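Serine protease (PDB 3WY8) probably cleaves peptide bonds as a trypsin-like serine protease, and has keratinolytic activity. Local coordinates at residues A[28-33]-A[37-42]; A[80-85]-A[206-211]; A[119-124]-A[148-153]; A[152-157]-A[191-196]. One frame throughout, in Å; residues are numbered along the deposited sequence.

Overall arrangement
This chain, the C-terminal part of a longer protein, is its trypsin-like protease domain. Contact 1 is a hairpin of the first barrel, running up to His43 of a probable Ser-His-Asp triad with Asp92 and Ser171. Contact 2 packs the C-terminal helix on the same half, its centre about 14 Å from that of contact 1. The side chains of Pro80 (contact 2) and Tyr191 (contact 4) lie near the probable triad without touching it. Contacts 3 and 4 sit on the second half, centres about 13 Å apart, sharing Pro152 and Tyr153; Asp151 OD2 probably bonds with Tyr193 OH at 2.6 Å. Contacts 1 and 4 lie on opposite sides of the chain's centre, about 24 Å between centres.

Contact 1 (A[28-33]-A[37-42]); sequences NSVTAA and TVSTAG
Asn28 and Ser39 form a hydrogen-bonded antiparallel pair: Ser39 N reaches Asn28 O at 2.8 Å, and Asn28 N returns the bond to Ser39 O at 3.1 Å. Two residues on, Val30 N meets Thr37 O at 3.0 Å, nearly straight at the hydrogen (167°). Between these bonds Ser29 faces Val38 as a non-hydrogen-bonded pair, and Val38 CA sends a C-H toward Asn28 O at 3.2 Å. One water sits beside the Val30-Thr37 bond, donating to Ser29 OG and Thr37 O; a second, where the strands part, donates to Val30 O and accepts from Thr37 N. Val30 carries the packing with both branches. With CG1 anti to its carbonyl carbon (chi1 -68°), that methyl lies 3.5 Å from Ser39 OG, while CG2 lies 3.8 Å from Thr37 CG2. Trimming Val30 to an alanine would probably open a gap beside Ser39 and take away one of the apolar contacts of the Thr37 methyl. Ala32 CB touches Thr37 OG1, 3.3 Å away, a hydroxyl hydrogen-bonded with Asn34. Asn28 OD1 is hydrogen-bonded with His10 ND1 and Ser29 OG with Gly111 O, while Ser39 OG and Asn28 ND2 both bond Gln185 OE1, from strand 185-188 of the other sheet. Strand 37-40 passes the barrel on to strand 94-98 through backbone bonds of Val38 and Thr40, and Leu106 of helix 106-110 packs on the face of Ser29 and Val38.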
loop_
_atom_site.group_PDB
_atom_site.type_symbol
_atom_site.label_atom_id
_atom_site.label_comp_id
_atom_site.label_asym_id
_atom_site.label_seq_id
_atom_site.Cartn_x
_atom_site.Cartn_y
_atom_site.Cartn_z
ATOM N N ASN A 28 2.615 0.050 -4.245
ATOM C CA ASN A 28 3.693 0.894 -4.738
ATOM C C ASN A 28 4.973 0.108 -4.945
ATOM O O ASN A 28 5.359 -0.692 -4.087
ATOM C CB ASN A 28 3.939 2.031 -3.741
ATOM C CG ASN A 28 4.842 3.107 -4.292
ATOM O OD1 ASN A 28 4.656 3.581 -5.414
ATOM N ND2 ASN A 28 5.814 3.520 -3.492
ATOM N N SER A 29 5.625 0.332 -6.087
ATOM C CA SER A 29 6.945 -0.232 -6.338
ATOM C C SER A 29 7.961 0.468 -5.430
ATOM O O SER A 29 8.127 1.688 -5.495
ATOM C CB SER A 29 7.332 -0.075 -7.811
ATOM O OG SER A 29 8.654 -0.545 -8.046
ATOM N N VAL A 30 8.614 -0.308 -4.567
ATOM C CA VAL A 30 9.588 0.253 -3.620
ATOM C C VAL A 30 10.988 -0.268 -3.907
ATOM O O VAL A 30 11.159 -1.402 -4.359
ATOM C CB VAL A 30 9.207 0.006 -2.133
ATOM C CG1 VAL A 30 7.957 0.804 -1.764
ATOM C CG2 VAL A 30 9.009 -1.484 -1.830
ATOM N N THR A 31 11.983 0.576 -3.654
ATOM C CA THR A 31 13.366 0.219 -3.948
ATOM C C THR A 31 13.752 -1.023 -3.152
ATOM O O THR A 31 13.420 -1.142 -1.979
ATOM C CB THR A 31 14.324 1.382 -3.651
ATOM O OG1 THR A 31 13.858 2.561 -4.325
ATOM C CG2 THR A 31 15.727 1.057 -4.130
ATOM N N ALA A 32 14.433 -1.950 -3.818
ATOM C CA ALA A 32 14.780 -3.239 -3.233
ATOM C C ALA A 32 15.810 -3.915 -4.119
ATOM O O ALA A 32 15.747 -3.793 -5.344
ATOM C CB ALA A 32 13.540 -4.118 -3.119
ATOM N N ALA A 33 16.745 -4.639 -3.503
ATOM C CA ALA A 33 17.784 -5.354 -4.250
ATOM C C ALA A 33 17.215 -6.247 -5.357
ATOM O O ALA A 33 17.807 -6.353 -6.432
ATOM C CB ALA A 33 18.663 -6.161 -3.308
ATOM N N THR A 37 9.940 -5.542 -5.607
ATOM C CA THR A 37 9.171 -5.427 -4.368
ATOM C C THR A 37 8.087 -4.357 -4.443
ATOM O O THR A 37 8.319 -3.251 -4.939
ATOM C CB THR A 37 10.099 -5.213 -3.147
ATOM O OG1 THR A 37 11.063 -6.272 -3.107
ATOM C CG2 THR A 37 9.315 -5.222 -1.833
ATOM N N VAL A 38 6.905 -4.723 -3.948
ATOM C CA VAL A 38 5.724 -3.861 -3.933
ATOM C C VAL A 38 5.233 -3.738 -2.498
ATOM O O VAL A 38 4.998 -4.741 -1.825
ATOM C CB VAL A 38 4.588 -4.435 -4.826
ATOM C CG1 VAL A 38 3.273 -3.671 -4.611
ATOM C CG2 VAL A 38 4.992 -4.394 -6.295
ATOM N N SER A 39 5.078 -2.504 -2.027
ATOM C CA SER A 39 4.530 -2.266 -0.700
ATOM C C SER A 39 3.003 -2.187 -0.757
ATOM O O SER A 39 2.434 -1.683 -1.727
ATOM C CB SER A 39 5.076 -0.963 -0.139
ATOM O OG SER A 39 4.670 0.107 -0.968
ATOM N N THR A 40 2.356 -2.675 0.296
ATOM C CA THR A 40 0.896 -2.649 0.407
ATOM C C THR A 40 0.500 -2.876 1.871
ATOM O O THR A 40 1.370 -2.894 2.745
ATOM C CB THR A 40 0.223 -3.660 -0.581
ATOM O OG1 THR A 40 -1.189 -3.416 -0.653
ATOM C CG2 THR A 40 0.488 -5.117 -0.182
ATOM N N ALA A 41 -0.796 -3.021 2.141
ATOM C CA ALA A 41 -1.263 -3.335 3.495
ATOM C C ALA A 41 -1.199 -4.835 3.721
ATOM O O ALA A 41 -1.319 -5.608 2.776
ATOM C CB ALA A 41 -2.685 -2.842 3.698
ATOM N N GLY A 42 -1.012 -5.246 4.974
ATOM C CA GLY A 42 -1.036 -6.671 5.310
ATOM C C GLY A 42 -2.364 -7.280 4.896
ATOM O O GLY A 42 -2.405 -8.387 4.353
HETATM O O HOH W 1 9.607 -2.985 -7.512
HETATM O O HOH W 2 11.984 -3.025 -6.192
#

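Contact 2 (A[80-85]-A[206-211]); sequences PTQWAS and GTVIQS
Pro80, which leans on Val208 across the contact, has a carbonyl oxygen held by two backbone amides of its own helix: Ala84 N at 3.0 Å and, weakly, Trp83 N at 2.9 Å. That places Pro80 at the N-cap of helix 81-84, while Gly206 stands at the N-cap of helix 207-218, its oxygen accepting Gln210 N at 2.9 Å. Two helix beginnings therefore meet here, and between them the contact is made by van der Waals packing alone. Val208 carries the contact. Its CG1, swung anti to the backbone N (chi1 174°), touches Pro80 CB at 3.8 Å and reaches the end of Gln82 as well. There the same methyl contacts both polar atoms of the amide, Gln82 OE1 at 3.5 Å and Gln82 NE2 at 3.7 Å, while the second methyl, Val208 CG2, also rests on NE2. Gln82 and Val208 approach from opposite directions, and the glutamine chain is bent at chi2 (89°), which brings its amide round to lie against the valine rather than extending past it. Gln82 also packs on Tyr91, and its backbone is bonded to that of Asn88. The next residue, Trp83, turns inward, touching His43 of the probable triad and giving its ring N-H to Asn46 O. A C-terminal helix that closes the chain by packing against the N-terminal barrel is a hallmark of the chymotrypsin fold, and here the first turn of that helix rests against Pro80 and Gln82.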
loop_
_atom_site.group_PDB
_atom_site.type_symbol
_atom_site.label_atom_id
_atom_site.label_comp_id
_atom_site.label_asym_id
_atom_site.label_seq_id
_atom_site.Cartn_x
_atom_site.Cartn_y
_atom_site.Cartn_z
ATOM N N PRO A 80 4.436 -9.300 8.457
ATOM C CA PRO A 80 4.983 -9.590 9.782
ATOM C C PRO A 80 4.157 -10.648 10.502
ATOM O O PRO A 80 2.954 -10.789 10.232
ATOM C CB PRO A 80 4.890 -8.246 10.522
ATOM C CG PRO A 80 3.985 -7.398 9.720
ATOM C CD PRO A 80 4.075 -7.879 8.306
ATOM N N THR A 81 4.809 -11.392 11.396
ATOM C CA THR A 81 4.150 -12.416 12.211
ATOM C C THR A 81 2.915 -11.849 12.898
ATOM O O THR A 81 1.861 -12.494 12.945
ATOM C CB THR A 81 5.112 -12.966 13.298
ATOM O OG1 THR A 81 6.346 -13.356 12.688
ATOM C CG2 THR A 81 4.498 -14.167 14.010
ATOM N N GLN A 82 3.060 -10.634 13.423
ATOM C CA GLN A 82 1.988 -9.952 14.133
ATOM C C GLN A 82 0.752 -9.769 13.263
ATOM O O GLN A 82 -0.369 -9.800 13.774
ATOM C CB GLN A 82 2.467 -8.609 14.682
ATOM C CG GLN A 82 3.537 -8.714 15.777
ATOM C CD GLN A 82 4.960 -8.746 15.235
ATOM O OE1 GLN A 82 5.207 -9.179 14.107
ATOM N NE2 GLN A 82 5.909 -8.280 16.045
ATOM N N TRP A 83 0.951 -9.592 11.957
ATOM C CA TRP A 83 -0.181 -9.572 11.034
ATOM C C TRP A 83 -0.704 -10.972 10.683
ATOM O O TRP A 83 -1.887 -11.272 10.878
ATOM C CB TRP A 83 0.098 -8.776 9.743
ATOM C CG TRP A 83 -1.158 -8.744 8.937
ATOM C CD1 TRP A 83 -1.459 -9.502 7.840
ATOM C CD2 TRP A 83 -2.335 -7.992 9.241
ATOM N NE1 TRP A 83 -2.741 -9.242 7.423
ATOM C CE2 TRP A 83 -3.302 -8.316 8.267
ATOM C CE3 TRP A 83 -2.661 -7.062 10.240
ATOM C CZ2 TRP A 83 -4.573 -7.745 8.258
ATOM C CZ3 TRP A 83 -3.926 -6.490 10.231
ATOM C CH2 TRP A 83 -4.868 -6.835 9.241
ATOM N N ALA A 84 0.177 -11.806 10.139
ATOM C CA ALA A 84 -0.197 -13.111 9.600
ATOM C C ALA A 84 -0.745 -14.067 10.660
ATOM O O ALA A 84 -1.607 -14.901 10.363
ATOM C CB ALA A 84 0.995 -13.737 8.881
ATOM N N SER A 85 -0.254 -13.927 11.891
ATOM C CA SER A 85 -0.637 -14.815 12.993
ATOM C C SER A 85 -1.678 -14.214 13.932
ATOM O O SER A 85 -2.441 -14.951 14.563
ATOM C CB SER A 85 0.599 -15.231 13.796
ATOM O OG SER A 85 0.264 -16.193 14.783
ATOM N N GLY A 206 7.929 1.056 11.686
ATOM C CA GLY A 206 8.979 0.854 12.671
ATOM C C GLY A 206 9.825 -0.370 12.398
ATOM O O GLY A 206 9.911 -0.834 11.268
ATOM N N THR A 207 10.454 -0.895 13.446
ATOM C CA THR A 207 11.417 -1.986 13.290
ATOM C C THR A 207 10.799 -3.301 12.811
ATOM O O THR A 207 11.445 -4.048 12.080
ATOM C CB THR A 207 12.205 -2.235 14.592
ATOM O OG1 THR A 207 11.287 -2.334 15.689
ATOM C CG2 THR A 207 13.189 -1.093 14.844
ATOM N N VAL A 208 9.567 -3.585 13.231
ATOM C CA VAL A 208 8.891 -4.829 12.833
ATOM C C VAL A 208 8.612 -4.823 11.326
ATOM O O VAL A 208 8.958 -5.770 10.611
ATOM C CB VAL A 208 7.595 -5.062 13.648
ATOM C CG1 VAL A 208 6.821 -6.267 13.120
ATOM C CG2 VAL A 208 7.923 -5.249 15.142
ATOM N N ILE A 209 8.013 -3.735 10.846
ATOM C CA ILE A 209 7.722 -3.590 9.422
ATOM C C ILE A 209 9.025 -3.504 8.604
ATOM O O ILE A 209 9.116 -4.070 7.509
ATOM C CB ILE A 209 6.742 -2.408 9.175
ATOM C CG1 ILE A 209 5.369 -2.763 9.768
ATOM C CG2 ILE A 209 6.640 -2.075 7.689
ATOM C CD1 ILE A 209 4.355 -1.602 9.840
ATOM N N GLN A 210 10.034 -2.831 9.156
ATOM C CA GLN A 210 11.355 -2.764 8.527
ATOM C C GLN A 210 11.947 -4.156 8.309
ATOM O O GLN A 210 12.488 -4.445 7.243
ATOM C CB GLN A 210 12.314 -1.921 9.366
ATOM C CG GLN A 210 13.690 -1.756 8.741
ATOM C CD GLN A 210 14.603 -0.889 9.574
ATOM O OE1 GLN A 210 14.516 -0.874 10.799
ATOM N NE2 GLN A 210 15.487 -0.155 8.908
ATOM N N SER A 211 11.846 -5.011 9.325
ATOM C CA SER A 211 12.349 -6.384 9.224
ATOM C C SER A 211 11.644 -7.183 8.124
ATOM O O SER A 211 12.278 -7.976 7.415
ATOM C CB SER A 211 12.241 -7.099 10.572
ATOM O OG SER A 211 13.205 -6.592 11.481
#

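Contact 3 (A[119-124]-A[148-153])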
loop_
_atom_site.group_PDB
_atom_site.type_symbol
_atom_site.label_atom_id
_atom_site.label_comp_id
_atom_site.label_asym_id
_atom_site.label_seq_id
_atom_site.Cartn_x
_atom_site.Cartn_y
_atom_site.Cartn_z
ATOM N N ALA A 119 11.069 6.736 11.553
ATOM C CA ALA A 119 11.041 8.183 11.391
ATOM C C ALA A 119 10.188 8.826 12.482
ATOM O O ALA A 119 9.588 8.134 13.309
ATOM C CB ALA A 119 10.513 8.550 10.009
ATOM N N ALA A 120 10.144 10.152 12.478
ATOM C CA ALA A 120 9.352 10.900 13.450
ATOM C C ALA A 120 7.851 10.657 13.277
ATOM O O ALA A 120 7.385 10.360 12.178
ATOM C CB ALA A 120 9.651 12.374 13.321
ATOM N N ARG A 121 7.113 10.788 14.379
ATOM C CA ARG A 121 5.649 10.818 14.345
ATOM C C ARG A 121 5.216 12.257 14.088
ATOM O O ARG A 121 5.851 13.189 14.574
ATOM C CB ARG A 121 5.074 10.339 15.677
ATOM C CG ARG A 121 5.414 8.896 16.025
ATOM C CD ARG A 121 4.712 8.445 17.300
ATOM N NE ARG A 121 3.261 8.368 17.132
ATOM C CZ ARG A 121 2.614 7.348 16.566
ATOM N NH1 ARG A 121 3.276 6.291 16.104
ATOM N NH2 ARG A 121 1.291 7.386 16.460
ATOM N N GLY A 122 4.150 12.440 13.318
ATOM C CA GLY A 122 3.605 13.776 13.087
ATOM C C GLY A 122 4.130 14.484 11.853
ATOM O O GLY A 122 4.001 15.705 11.733
ATOM N N LEU A 123 4.711 13.726 10.923
ATOM C CA LEU A 123 5.146 14.285 9.646
ATOM C C LEU A 123 3.953 14.609 8.746
ATOM O O LEU A 123 2.831 14.166 9.004
ATOM C CB LEU A 123 6.099 13.324 8.924
ATOM C CG LEU A 123 7.457 13.043 9.582
ATOM C CD1 LEU A 123 8.184 11.939 8.825
ATOM C CD2 LEU A 123 8.310 14.302 9.657
ATOM N N SER A 124 4.204 15.399 7.704
ATOM C CA SER A 124 3.191 15.683 6.687
ATOM C C SER A 124 3.334 14.698 5.534
ATOM O O SER A 124 4.448 14.302 5.185
ATOM C CB SER A 124 3.313 17.123 6.196
ATOM O OG SER A 124 2.972 18.014 7.242
ATOM N N ALA A 148 0.063 14.239 9.852
ATOM C CA ALA A 148 -0.291 13.058 10.631
ATOM C C ALA A 148 -0.530 13.399 12.098
ATOM O O ALA A 148 0.251 14.128 12.713
ATOM C CB ALA A 148 0.790 11.991 10.501
ATOM N N THR A 149 -1.626 12.871 12.641
ATOM C CA THR A 149 -1.905 12.933 14.075
ATOM C C THR A 149 -2.273 11.541 14.580
ATOM O O THR A 149 -2.554 10.640 13.791
ATOM C CB THR A 149 -3.044 13.932 14.412
ATOM O OG1 THR A 149 -4.219 13.602 13.659
ATOM C CG2 THR A 149 -2.614 15.369 14.101
ATOM N N ASN A 150 -2.257 11.361 15.894
ATOM C CA ASN A 150 -2.602 10.074 16.483
ATOM C C ASN A 150 -4.082 9.738 16.350
ATOM O O ASN A 150 -4.915 10.627 16.134
ATOM C CB ASN A 150 -2.169 10.028 17.951
ATOM C CG ASN A 150 -0.671 10.152 18.113
ATOM O OD1 ASN A 150 0.094 9.741 17.238
ATOM N ND2 ASN A 150 -0.240 10.730 19.230
ATOM N N ASP A 151 -4.395 8.450 16.444
ATOM C CA ASP A 151 -5.779 7.994 16.540
ATOM C C ASP A 151 -6.296 8.375 17.932
ATOM O O ASP A 151 -5.800 7.861 18.937
ATOM C CB ASP A 151 -5.846 6.473 16.321
ATOM C CG ASP A 151 -7.270 5.941 16.260
ATOM O OD1 ASP A 151 -8.167 6.499 16.927
ATOM O OD2 ASP A 151 -7.491 4.939 15.549
ATOM N N PRO A 152 -7.294 9.281 17.996
ATOM C CA PRO A 152 -7.783 9.793 19.278
ATOM C C PRO A 152 -8.562 8.762 20.083
ATOM O O PRO A 152 -8.782 8.959 21.280
ATOM C CB PRO A 152 -8.741 10.920 18.867
ATOM C CG PRO A 152 -8.483 11.182 17.430
ATOM C CD PRO A 152 -8.021 9.882 16.866
ATOM N N TYR A 153 -8.972 7.679 19.430
ATOM C CA TYR A 153 -9.923 6.739 20.017
ATOM C C TYR A 153 -9.284 5.395 20.304
ATOM O O TYR A 153 -9.405 4.869 21.415
ATOM C CB TYR A 153 -11.130 6.577 19.095
ATOM C CG TYR A 153 -11.608 7.896 18.539
ATOM C CD1 TYR A 153 -12.302 8.803 19.345
ATOM C CD2 TYR A 153 -11.335 8.257 17.222
ATOM C CE1 TYR A 153 -12.725 10.022 18.847
ATOM C CE2 TYR A 153 -11.752 9.477 16.715
ATOM C CZ TYR A 153 -12.453 10.351 17.532
ATOM O OH TYR A 153 -12.863 11.560 17.035
HETATM O O HOH W 3 3.030 10.955 19.242
#
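Ala148 and Leu123 make the close part of this contact. Ala148 N donates to Leu123 O at 2.9 Å, almost straight (168°), and the Ala148 methyl sits 3.3 Å from the same oxygen. Gly122 adds a C-H contact, its CA 3.4 Å from Ala148 O. At the positive phi of Gly122 (93°) a side chain would press on the carbonyl oxygen of Arg121, and a beta carbon would also come near Ala148 O.

The other side is exposed and held by the side chains of Arg121 and Asn150. Arg121, bent at chi3 (67°), swings its guanidinium across to Asn150, where NH2 donates to OD1 at 2.8 Å. The oxygen lies in the guanidinium plane, but the donor stands well above the amide plane. A second bond, from Arg121 NE to that oxygen, is weak, and a water spans the gap, accepting from Asn150 ND2 and weakly from Arg121 NE. Arg121 NH1 bonds Ala158 O, tying the guanidinium to the chain just before strand 160-163.

The loop 119-124 leads into strand 124-129, which runs antiparallel to strand 142-150; that strand pairs on with 160-163, through Thr149 and Gly161 among others.

Contact 4 (A[152-157]-A[191-196])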
loop_
_atom_site.group_PDB
_atom_site.type_symbol
_atom_site.label_atom_id
_atom_site.label_comp_id
_atom_site.label_asym_id
_atom_site.label_seq_id
_atom_site.Cartn_x
_atom_site.Cartn_y
_atom_site.Cartn_z
ATOM N N PRO A 152 -7.294 9.281 17.996
ATOM C CA PRO A 152 -7.783 9.793 19.278
ATOM C C PRO A 152 -8.562 8.762 20.083
ATOM O O PRO A 152 -8.782 8.959 21.280
ATOM C CB PRO A 152 -8.741 10.920 18.867
ATOM C CG PRO A 152 -8.483 11.182 17.430
ATOM C CD PRO A 152 -8.021 9.882 16.866
ATOM N N TYR A 153 -8.972 7.679 19.430
ATOM C CA TYR A 153 -9.923 6.739 20.017
ATOM C C TYR A 153 -9.284 5.395 20.304
ATOM O O TYR A 153 -9.405 4.869 21.415
ATOM C CB TYR A 153 -11.130 6.577 19.095
ATOM C CG TYR A 153 -11.608 7.896 18.539
ATOM C CD1 TYR A 153 -12.302 8.803 19.345
ATOM C CD2 TYR A 153 -11.335 8.257 17.222
ATOM C CE1 TYR A 153 -12.725 10.022 18.847
ATOM C CE2 TYR A 153 -11.752 9.477 16.715
ATOM C CZ TYR A 153 -12.453 10.351 17.532
ATOM O OH TYR A 153 -12.863 11.560 17.035
ATOM N N ASN A 154 -8.589 4.859 19.306
ATOM C CA ASN A 154 -7.854 3.608 19.447
ATOM C C ASN A 154 -6.341 3.823 19.250
ATOM O O ASN A 154 -5.781 3.352 18.257
ATOM C CB ASN A 154 -8.386 2.562 18.450
ATOM C CG ASN A 154 -9.817 2.114 18.759
ATOM O OD1 ASN A 154 -10.102 1.618 19.845
ATOM N ND2 ASN A 154 -10.712 2.265 17.788
ATOM N N PRO A 155 -5.672 4.520 20.201
ATOM C CA PRO A 155 -4.245 4.817 20.039
ATOM C C PRO A 155 -3.342 3.614 20.309
ATOM O O PRO A 155 -2.111 3.735 20.220
ATOM C CB PRO A 155 -3.996 5.912 21.081
ATOM C CG PRO A 155 -4.981 5.645 22.146
ATOM C CD PRO A 155 -6.185 5.020 21.494
ATOM N N GLN A 156 -3.952 2.469 20.621
ATOM C CA GLN A 156 -3.220 1.249 20.969
ATOM C C GLN A 156 -2.431 0.655 19.803
ATOM O O GLN A 156 -1.584 -0.213 20.006
ATOM C CB GLN A 156 -4.154 0.185 21.583
ATOM C CG GLN A 156 -5.249 -0.380 20.656
ATOM C CD GLN A 156 -6.560 0.394 20.737
ATOM O OE1 GLN A 156 -6.597 1.526 21.213
ATOM N NE2 GLN A 156 -7.646 -0.224 20.270
ATOM N N PHE A 157 -2.705 1.126 18.589
ATOM C CA PHE A 157 -2.061 0.578 17.401
ATOM C C PHE A 157 -0.879 1.415 16.910
ATOM O O PHE A 157 -0.217 1.040 15.944
ATOM C CB PHE A 157 -3.084 0.384 16.276
ATOM C CG PHE A 157 -4.192 -0.568 16.625
ATOM C CD1 PHE A 157 -3.912 -1.896 16.947
ATOM C CD2 PHE A 157 -5.517 -0.142 16.620
ATOM C CE1 PHE A 157 -4.935 -2.783 17.264
ATOM C CE2 PHE A 157 -6.546 -1.021 16.934
ATOM C CZ PHE A 157 -6.256 -2.341 17.257
ATOM N N TYR A 191 -6.798 1.816 7.470
ATOM C CA TYR A 191 -8.181 1.811 7.924
ATOM C C TYR A 191 -8.778 3.199 8.082
ATOM O O TYR A 191 -8.063 4.199 8.185
ATOM C CB TYR A 191 -8.334 1.016 9.238
ATOM C CG TYR A 191 -7.733 1.672 10.471
ATOM C CD1 TYR A 191 -8.489 2.536 11.270
ATOM C CD2 TYR A 191 -6.415 1.411 10.848
ATOM C CE1 TYR A 191 -7.938 3.135 12.408
ATOM C CE2 TYR A 191 -5.858 1.999 11.986
ATOM C CZ TYR A 191 -6.624 2.857 12.756
ATOM O OH TYR A 191 -6.082 3.445 13.872
ATOM N N GLY A 192 -10.106 3.232 8.103
ATOM C CA GLY A 192 -10.853 4.415 8.498
ATOM C C GLY A 192 -11.985 3.979 9.404
ATOM O O GLY A 192 -12.249 2.784 9.553
ATOM N N TYR A 193 -12.651 4.949 10.016
ATOM C CA TYR A 193 -13.813 4.671 10.850
ATOM C C TYR A 193 -15.114 4.817 10.068
ATOM O O TYR A 193 -15.684 5.905 9.977
ATOM C CB TYR A 193 -13.786 5.563 12.087
ATOM C CG TYR A 193 -12.730 5.124 13.063
ATOM C CD1 TYR A 193 -12.910 3.975 13.833
ATOM C CD2 TYR A 193 -11.537 5.832 13.202
ATOM C CE1 TYR A 193 -11.945 3.548 14.721
ATOM C CE2 TYR A 193 -10.562 5.415 14.096
ATOM C CZ TYR A 193 -10.772 4.269 14.846
ATOM O OH TYR A 193 -9.819 3.841 15.734
ATOM N N GLY A 194 -15.576 3.706 9.502
ATOM C CA GLY A 194 -16.741 3.714 8.621
ATOM C C GLY A 194 -16.348 3.786 7.158
ATOM O O GLY A 194 -15.211 4.141 6.830
ATOM N N SER A 195 -17.299 3.465 6.283
ATOM C CA SER A 195 -17.046 3.321 4.846
ATOM C C SER A 195 -16.594 4.601 4.159
ATOM O O SER A 195 -15.806 4.549 3.212
ATOM C CB SER A 195 -18.286 2.771 4.139
ATOM O OG SER A 195 -18.575 1.464 4.583
ATOM N N ASN A 196 -17.118 5.738 4.619
ATOM C CA ASN A 196 -16.749 7.045 4.079
ATOM C C ASN A 196 -16.211 7.978 5.145
ATOM O O ASN A 196 -16.591 9.148 5.210
ATOM C CB ASN A 196 -17.925 7.700 3.352
ATOM C CG ASN A 196 -18.161 7.099 2.004
ATOM O OD1 ASN A 196 -17.669 7.603 0.992
ATOM N ND2 ASN A 196 -18.879 5.987 1.975
#
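Tyr193 and Asn154 bury the most surface here, and they meet through one firm bond: Asn154 ND2 donates to Tyr193 OH at 2.7 Å, with 161° at the hydrogen. The hydroxyl lies close to the amide plane, ND2 arrives at the edge of the ring, and the two flat groups are turned 32° against each other. Asn154 CG stands anti to the carbonyl carbon (chi1 -67°), which turns ND2 toward the Tyr193 hydroxyl. Asn154 CB also comes within 3.3 Å of Tyr193 OH. The other end of the amide is occupied too: Gln156 NE2 donates to Asn154 OD1 at 3.1 Å, from above the amide plane. An alanine in place of Asn154 would probably leave the Tyr193 hydroxyl without its amide donor and the Gln156 amide free to turn.

Tyr191, the third large contributor, is close to the loop but not bonded to it across the contact; its OH is 4.4 Å from Asn154 O. Its hydroxyl and that of Tyr193 share Asp151 OD2, an arrangement likely to stabilise the carboxylate as an anion. The other oxygen, OD1, takes Tyr153 N and Asn154 N, the former closing an Asx turn. In this way Asp151 fixes the loop to both tyrosines. Tyr193 CE2 lies in plane at the edge of the Tyr191 ring, and also 4.3 Å from Tyr153 CD2.

The first loop links strand 142-150 to strand 160-163 and the second joins 185-188 to 199-202, where Tyr191 stacks on Tyr201; Tyr191 also touches Met89, and Phe157 touches Asn88.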